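Local structure of polysaccharide Lyase Family 6 (Bacteroides cellulosilyticus, 6QPS) at residues A33-P45 with L59-G71. The protein is a calcium-binding polysaccharide lyase of family 6 that cleaves alginate, with specificity for mannuronic acid. Sequence-based numbering, arbitrary orientation.
Sequences AMKQLLGSGNLQP and LKEINFTGKGVSG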
ATOM      1  N   ALA A  33       5.232 -30.697  18.229  1.00 21.31           N
ATOM      2  CA  ALA A  33       6.405 -30.230  18.965  1.00 20.29           C
ATOM      3  C   ALA A  33       6.885 -28.883  18.440  1.00 18.06           C
ATOM      4  O   ALA A  33       7.384 -28.059  19.209  1.00 18.67           O
ATOM      5  CB  ALA A  33       7.529 -31.266  18.869  1.00 22.19           C
ATOM      6  N   MET A  34       6.754 -28.653  17.133  0.71 17.63           N
ATOM      7  CA  MET A  34       7.145 -27.372  16.556  0.71 16.98           C
ATOM      8  C   MET A  34       6.299 -26.245  17.128  0.71 16.31           C
ATOM      9  O   MET A  34       6.830 -25.218  17.576  0.71 17.07           O
ATOM     10  CB  MET A  34       7.000 -27.433  15.030  0.71 17.85           C
ATOM     11  CG  MET A  34       7.425 -26.161  14.289  0.71 18.91           C
ATOM     12  SD  MET A  34       6.916 -26.154  12.545  0.71 16.54           S
ATOM     13  CE  MET A  34       5.171 -25.754  12.700  0.71 20.38           C
ATOM     14  N   LYS A  35       4.973 -26.416  17.103  1.00 18.44           N
ATOM     15  CA  LYS A  35       4.081 -25.399  17.657  1.00 17.11           C
ATOM     16  C   LYS A  35       4.360 -25.155  19.135  1.00 15.95           C
ATOM     17  O   LYS A  35       4.342 -24.006  19.594  1.00 16.60           O
ATOM     18  CB  LYS A  35       2.628 -25.833  17.465  1.00 17.40           C
ATOM     19  CG  LYS A  35       2.167 -25.875  16.018  1.00 18.05           C
ATOM     20  CD  LYS A  35       0.835 -26.591  15.838  1.00 20.37           C
ATOM     21  CE  LYS A  35      -0.267 -26.035  16.725  1.00 22.70           C
ATOM     22  NZ  LYS A  35      -1.574 -26.716  16.471  1.00 26.98           N
ATOM     23  N   GLN A  36       4.640 -26.207  19.899  1.00 17.81           N
ATOM     24  CA  GLN A  36       4.857 -26.012  21.329  1.00 20.31           C
ATOM     25  C   GLN A  36       6.088 -25.159  21.586  1.00 18.50           C
ATOM     26  O   GLN A  36       6.060 -24.257  22.431  1.00 18.42           O
ATOM     27  CB  GLN A  36       5.008 -27.356  22.022  1.00 28.17           C
ATOM     28  CG  GLN A  36       3.715 -28.057  22.240  1.00 46.10           C
ATOM     29  CD  GLN A  36       3.863 -29.555  22.061  1.00 59.82           C
ATOM     30  OE1 GLN A  36       4.962 -30.087  22.139  1.00 65.83           O
ATOM     31  NE2 GLN A  36       2.763 -30.237  21.812  1.00 59.59           N
ATOM     32  N   LEU A  37       7.178 -25.416  20.859  1.00 16.83           N
ATOM     33  CA  LEU A  37       8.408 -24.669  21.083  1.00 16.22           C
ATOM     34  C   LEU A  37       8.245 -23.219  20.652  1.00 16.52           C
ATOM     35  O   LEU A  37       8.647 -22.295  21.375  1.00 15.59           O
ATOM     36  CB  LEU A  37       9.569 -25.324  20.339  1.00 15.49           C
ATOM     37  CG  LEU A  37      10.905 -24.598  20.432  1.00 15.82           C
ATOM     38  CD1 LEU A  37      11.372 -24.450  21.866  1.00 17.82           C
ATOM     39  CD2 LEU A  37      11.956 -25.388  19.615  1.00 17.19           C
ATOM     40  N   LEU A  38       7.645 -22.997  19.480  1.00 15.35           N
ATOM     41  CA  LEU A  38       7.451 -21.637  18.992  1.00 13.50           C
ATOM     42  C   LEU A  38       6.590 -20.821  19.950  1.00 12.39           C
ATOM     43  O   LEU A  38       6.810 -19.610  20.136  1.00 13.47           O
ATOM     44  CB  LEU A  38       6.816 -21.669  17.605  1.00 14.32           C
ATOM     45  CG  LEU A  38       7.744 -21.967  16.418  1.00 13.44           C
ATOM     46  CD1 LEU A  38       6.876 -22.273  15.183  1.00 16.06           C
ATOM     47  CD2 LEU A  38       8.660 -20.820  16.137  1.00 14.00           C
ATOM     48  N   GLY A  39       5.600 -21.458  20.556  1.00 14.87           N
ATOM     49  CA  GLY A  39       4.649 -20.774  21.406  1.00 15.33           C
ATOM     50  C   GLY A  39       4.981 -20.760  22.875  1.00 16.79           C
ATOM     51  O   GLY A  39       4.212 -20.202  23.669  1.00 17.12           O
ATOM     52  N   SER A  40       6.107 -21.366  23.268  1.00 17.80           N
ATOM     53  CA  SER A  40       6.440 -21.543  24.675  1.00 16.82           C
ATOM     54  C   SER A  40       7.062 -20.306  25.312  1.00 17.53           C
ATOM     55  O   SER A  40       6.978 -20.147  26.542  1.00 18.60           O
ATOM     56  CB  SER A  40       7.440 -22.691  24.815  1.00 21.79           C
ATOM     57  OG  SER A  40       8.693 -22.330  24.228  1.00 18.34           O
ATOM     58  N   GLY A  41       7.682 -19.437  24.522  1.00 16.01           N
ATOM     59  CA  GLY A  41       8.472 -18.364  25.098  1.00 18.01           C
ATOM     60  C   GLY A  41       9.827 -18.796  25.604  1.00 20.18           C
ATOM     61  O   GLY A  41      10.541 -17.973  26.196  1.00 24.28           O
ATOM     62  N   ASN A  42      10.206 -20.061  25.394  1.00 18.00           N
ATOM     63  CA  ASN A  42      11.474 -20.586  25.886  1.00 21.53           C
ATOM     64  C   ASN A  42      12.632 -20.395  24.907  1.00 20.00           C
ATOM     65  O   ASN A  42      13.784 -20.641  25.280  1.00 21.50           O
ATOM     66  CB  ASN A  42      11.368 -22.087  26.225  1.00 23.31           C
ATOM     67  CG  ASN A  42      10.419 -22.373  27.379  1.00 26.18           C
ATOM     68  OD1 ASN A  42      10.216 -21.537  28.260  1.00 30.75           O
ATOM     69  ND2 ASN A  42       9.838 -23.569  27.376  1.00 28.64           N
ATOM     70  N   LEU A  43      12.359 -20.031  23.658  1.00 18.62           N
ATOM     71  CA  LEU A  43      13.442 -19.738  22.729  1.00 16.83           C
ATOM     72  C   LEU A  43      14.257 -18.542  23.228  1.00 17.11           C
ATOM     73  O   LEU A  43      13.729 -17.607  23.842  1.00 18.26           O
ATOM     74  CB  LEU A  43      12.886 -19.446  21.339  1.00 15.88           C
ATOM     75  CG  LEU A  43      12.290 -20.642  20.587  1.00 16.59           C
ATOM     76  CD1 LEU A  43      11.451 -20.249  19.410  1.00 16.31           C
ATOM     77  CD2 LEU A  43      13.444 -21.570  20.149  1.00 17.72           C
ATOM     78  N   GLN A  44      15.560 -18.597  22.983  1.00 18.65           N
ATOM     79  CA  GLN A  44      16.487 -17.563  23.420  1.00 19.35           C
ATOM     80  C   GLN A  44      17.091 -16.821  22.231  1.00 19.19           C
ATOM     81  O   GLN A  44      17.069 -17.321  21.099  1.00 17.19           O
ATOM     82  CB  GLN A  44      17.614 -18.194  24.243  1.00 24.12           C
ATOM     83  CG  GLN A  44      17.126 -18.930  25.484  1.00 28.85           C
ATOM     84  CD  GLN A  44      16.357 -18.029  26.431  1.00 33.56           C
ATOM     85  OE1 GLN A  44      16.807 -16.938  26.776  1.00 38.71           O
ATOM     86  NE2 GLN A  44      15.182 -18.476  26.848  1.00 33.65           N
ATOM     87  N   PRO A  45      17.643 -15.624  22.459  1.00 17.59           N
ATOM     88  CA  PRO A  45      18.214 -14.836  21.353  1.00 15.60           C
ATOM     89  C   PRO A  45      19.200 -15.644  20.528  1.00 18.00           C
ATOM     90  O   PRO A  45      20.083 -16.317  21.060  1.00 20.69           O
ATOM     91  CB  PRO A  45      18.900 -13.663  22.066  1.00 17.95           C
ATOM     92  CG  PRO A  45      18.087 -13.476  23.336  1.00 20.36           C
ATOM     93  CD  PRO A  45      17.719 -14.905  23.749  1.00 19.31           C
ATOM     94  N   LEU A  59      -1.647 -26.151  10.613  1.00 17.34           N
ATOM     95  CA  LEU A  59      -1.053 -25.732  11.876  1.00 17.03           C
ATOM     96  C   LEU A  59      -2.113 -25.195  12.826  1.00 19.30           C
ATOM     97  O   LEU A  59      -1.932 -25.236  14.047  1.00 19.26           O
ATOM     98  CB  LEU A  59       0.005 -24.655  11.643  1.00 15.81           C
ATOM     99  CG  LEU A  59       1.211 -25.021  10.784  1.00 19.29           C
ATOM    100  CD1 LEU A  59       2.172 -23.814  10.664  1.00 17.14           C
ATOM    101  CD2 LEU A  59       1.943 -26.215  11.347  1.00 26.40           C
ATOM    102  N   LYS A  60      -3.210 -24.670  12.296  1.00 17.19           N
ATOM    103  CA  LYS A  60      -4.321 -24.167  13.115  1.00 17.02           C
ATOM    104  C   LYS A  60      -3.797 -23.060  14.037  1.00 16.22           C
ATOM    105  O   LYS A  60      -3.046 -22.187  13.578  1.00 17.18           O
ATOM    106  CB  LYS A  60      -5.037 -25.323  13.804  1.00 20.26           C
ATOM    107  CG  LYS A  60      -5.729 -26.288  12.832  1.00 24.14           C
ATOM    108  CD  LYS A  60      -6.274 -27.524  13.540  1.00 36.41           C
ATOM    109  CE  LYS A  60      -5.142 -28.428  14.021  1.00 49.35           C
ATOM    110  NZ  LYS A  60      -5.189 -28.679  15.495  1.00 53.96           N
ATOM    111  N   GLU A  61      -4.191 -23.044  15.310  1.00 15.00           N
ATOM    112  CA  GLU A  61      -3.788 -21.972  16.210  1.00 15.21           C
ATOM    113  C   GLU A  61      -2.328 -22.185  16.585  1.00 18.10           C
ATOM    114  O   GLU A  61      -1.981 -23.205  17.204  1.00 19.08           O
ATOM    115  CB  GLU A  61      -4.679 -21.953  17.449  1.00 19.32           C
ATOM    116  CG  GLU A  61      -6.122 -21.537  17.167  1.00 32.03           C
ATOM    117  CD  GLU A  61      -6.878 -21.160  18.424  1.00 49.92           C
ATOM    118  OE1 GLU A  61      -7.993 -20.614  18.303  1.00 56.59           O
ATOM    119  OE2 GLU A  61      -6.361 -21.416  19.533  1.00 54.58           O
ATOM    120  N   ILE A  62      -1.477 -21.235  16.210  1.00 16.46           N
ATOM    121  CA  ILE A  62      -0.043 -21.314  16.477  1.00 14.20           C
ATOM    122  C   ILE A  62       0.454 -19.941  16.909  1.00 14.96           C
ATOM    123  O   ILE A  62       0.087 -18.916  16.322  1.00 13.38           O
ATOM    124  CB  ILE A  62       0.734 -21.864  15.262  1.00 13.96           C
ATOM    125  CG1 ILE A  62       2.245 -21.836  15.500  1.00 16.87           C
ATOM    126  CG2 ILE A  62       0.376 -21.084  13.991  1.00 15.61           C
ATOM    127  CD1 ILE A  62       3.057 -22.544  14.402  1.00 17.15           C
ATOM    128  N   ASN A  63       1.252 -19.922  17.969  1.00 13.57           N
ATOM    129  CA  ASN A  63       1.845 -18.706  18.505  1.00 11.13           C
ATOM    130  C   ASN A  63       3.352 -18.757  18.319  1.00 12.27           C
ATOM    131  O   ASN A  63       3.970 -19.808  18.495  1.00 13.05           O
ATOM    132  CB  ASN A  63       1.525 -18.569  20.002  1.00 12.68           C
ATOM    133  CG  ASN A  63       0.038 -18.484  20.282  1.00 17.18           C
ATOM    134  OD1 ASN A  63      -0.692 -17.759  19.600  1.00 16.21           O
ATOM    135  ND2 ASN A  63      -0.420 -19.212  21.303  1.00 21.17           N
ATOM    136  N   PHE A  64       3.941 -17.607  17.999  1.00 11.78           N
ATOM    137  CA  PHE A  64       5.392 -17.425  17.934  1.00 10.74           C
ATOM    138  C   PHE A  64       5.703 -16.304  18.907  1.00 10.33           C
ATOM    139  O   PHE A  64       5.356 -15.144  18.653  1.00 11.83           O
ATOM    140  CB  PHE A  64       5.817 -17.063  16.514  1.00 11.70           C
ATOM    141  CG  PHE A  64       7.315 -16.911  16.310  1.00  9.67           C
ATOM    142  CD1 PHE A  64       8.244 -17.406  17.222  1.00 11.82           C
ATOM    143  CD2 PHE A  64       7.783 -16.263  15.176  1.00 12.26           C
ATOM    144  CE1 PHE A  64       9.617 -17.245  17.001  1.00 13.74           C
ATOM    145  CE2 PHE A  64       9.145 -16.109  14.946  1.00 11.49           C
ATOM    146  CZ  PHE A  64      10.060 -16.620  15.851  1.00 12.71           C
ATOM    147  N   THR A  65       6.315 -16.649  20.034  1.00 11.37           N
ATOM    148  CA  THR A  65       6.616 -15.660  21.056  1.00 10.51           C
ATOM    149  C   THR A  65       7.987 -15.906  21.656  1.00 12.98           C
ATOM    150  O   THR A  65       8.519 -17.013  21.633  1.00 16.09           O
ATOM    151  CB  THR A  65       5.529 -15.618  22.153  1.00 13.24           C
ATOM    152  OG1 THR A  65       5.738 -14.490  23.010  1.00 12.62           O
ATOM    153  CG2 THR A  65       5.511 -16.885  22.988  1.00 15.49           C
ATOM    154  N   GLY A  66       8.554 -14.845  22.197  1.00 13.22           N
ATOM    155  CA  GLY A  66       9.874 -14.901  22.784  1.00 14.07           C
ATOM    156  C   GLY A  66      10.457 -13.507  22.848  1.00 13.73           C
ATOM    157  O   GLY A  66       9.835 -12.529  22.425  1.00 12.75           O
ATOM    158  N   LYS A  67      11.674 -13.431  23.383  1.00 15.17           N
ATOM    159  CA  LYS A  67      12.391 -12.155  23.448  1.00 17.30           C
ATOM    160  C   LYS A  67      13.799 -12.297  22.883  1.00 17.02           C
ATOM    161  O   LYS A  67      14.741 -12.672  23.585  1.00 17.55           O
ATOM    162  CB  LYS A  67      12.394 -11.585  24.844  1.00 23.73           C
ATOM    163  CG  LYS A  67      11.011 -11.407  25.433  1.00 34.49           C
ATOM    164  CD  LYS A  67      11.076 -10.999  26.905  1.00 44.93           C
ATOM    165  CE  LYS A  67      12.026 -11.898  27.693  1.00 51.80           C
ATOM    166  NZ  LYS A  67      11.345 -13.141  28.163  1.00 55.42           N
ATOM    167  N   GLY A  68      13.932 -12.029  21.594  1.00 14.21           N
ATOM    168  CA  GLY A  68      15.234 -11.788  21.011  1.00 14.00           C
ATOM    169  C   GLY A  68      15.788 -10.451  21.472  1.00 15.95           C
ATOM    170  O   GLY A  68      15.164  -9.710  22.233  1.00 17.16           O
ATOM    171  N   VAL A  69      16.997 -10.133  20.990  1.00 15.15           N
ATOM    172  CA  VAL A  69      17.601  -8.822  21.209  1.00 15.90           C
ATOM    173  C   VAL A  69      18.202  -8.319  19.900  1.00 17.32           C
ATOM    174  O   VAL A  69      18.387  -9.075  18.943  1.00 16.13           O
ATOM    175  CB  VAL A  69      18.667  -8.818  22.336  1.00 18.93           C
ATOM    176  CG1 VAL A  69      18.065  -9.316  23.641  1.00 20.02           C
ATOM    177  CG2 VAL A  69      19.881  -9.645  21.947  1.00 23.20           C
ATOM    178  N   SER A  70      18.509  -7.019  19.872  1.00 17.52           N
ATOM    179  CA  SER A  70      19.048  -6.400  18.667  1.00 18.90           C
ATOM    180  C   SER A  70      20.324  -7.115  18.243  1.00 19.83           C
ATOM    181  O   SER A  70      21.228  -7.335  19.058  1.00 21.74           O
ATOM    182  CB  SER A  70      19.345  -4.920  18.922  1.00 24.03           C
ATOM    183  OG  SER A  70      20.034  -4.355  17.819  1.00 26.22           O
ATOM    184  N   GLY A  71      20.390  -7.483  16.967  1.00 20.54           N
ATOM    185  CA  GLY A  71      21.497  -8.243  16.437  1.00 23.33           C
ATOM    186  C   GLY A  71      21.408  -9.732  16.673  1.00 22.68           C
ATOM    187  O   GLY A  71      22.227 -10.479  16.124  1.00 23.75           O
TER
HETATM  188  O   HOH W   1       1.861 -22.361  19.360  1.00 18.11           O
HETATM  189  O   HOH W   2      -3.892 -25.542  17.574  1.00 34.30           O
HETATM  190  O   HOH W   3       9.403 -19.551  22.185  1.00 15.12           O
HETATM  191  O   HOH W   4       1.501 -20.590  23.257  1.00 22.70           O
HETATM  192  O   HOH W   5      12.533 -15.630  25.038  1.00 19.65           O
HETATM  193  O   HOH W   6      10.203 -15.211  26.610  1.00 27.86           O
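Lys35, on helix 31-40, lies along Ile62 and reaches the carbonyl of Leu59, beside the corner the chain turns at Glu61. CB sets off with CG anti to the carbonyl carbon (chi1 -67°), which brings CG 3.8 Å from CD1 of Ile62. CD lies beside Leu59 O and, after the bend at chi3, CE sits 3.3 Å from both Leu59 O and Glu61 O. NZ then donates to Leu59 O at 2.9 Å, tilted 26° from the carbonyl plane, and also to a water that bridges to Glu61 O. With an alanine here, Leu59 O would probably lose its ammonium donor, the water link to Glu61 O would go, and Ile62 CD1 would be stripped of the lysine's aliphatic cover. Lys60 NZ stands nearby, a like charge that may slightly disfavour the arrangement. This is the N-terminal end of the right-handed parallel beta-helix of family 6 lyases, where the helix lies over the first coils and Leu38 packs inward with Trp76 and Val49. Leu38 sends CD1 to Ile62 CD1 and CD2 to Phe64 CD1, the latter 3.6 Å away. Its carbonyl oxygen, at the edge of the Phe64 ring, accepts a nearly straight bond from Thr65 N (3.0 Å, 167°). Past Gly41, which follows the helix with positive phi, Pro45 CG rests 3.5 Å from Lys67 O.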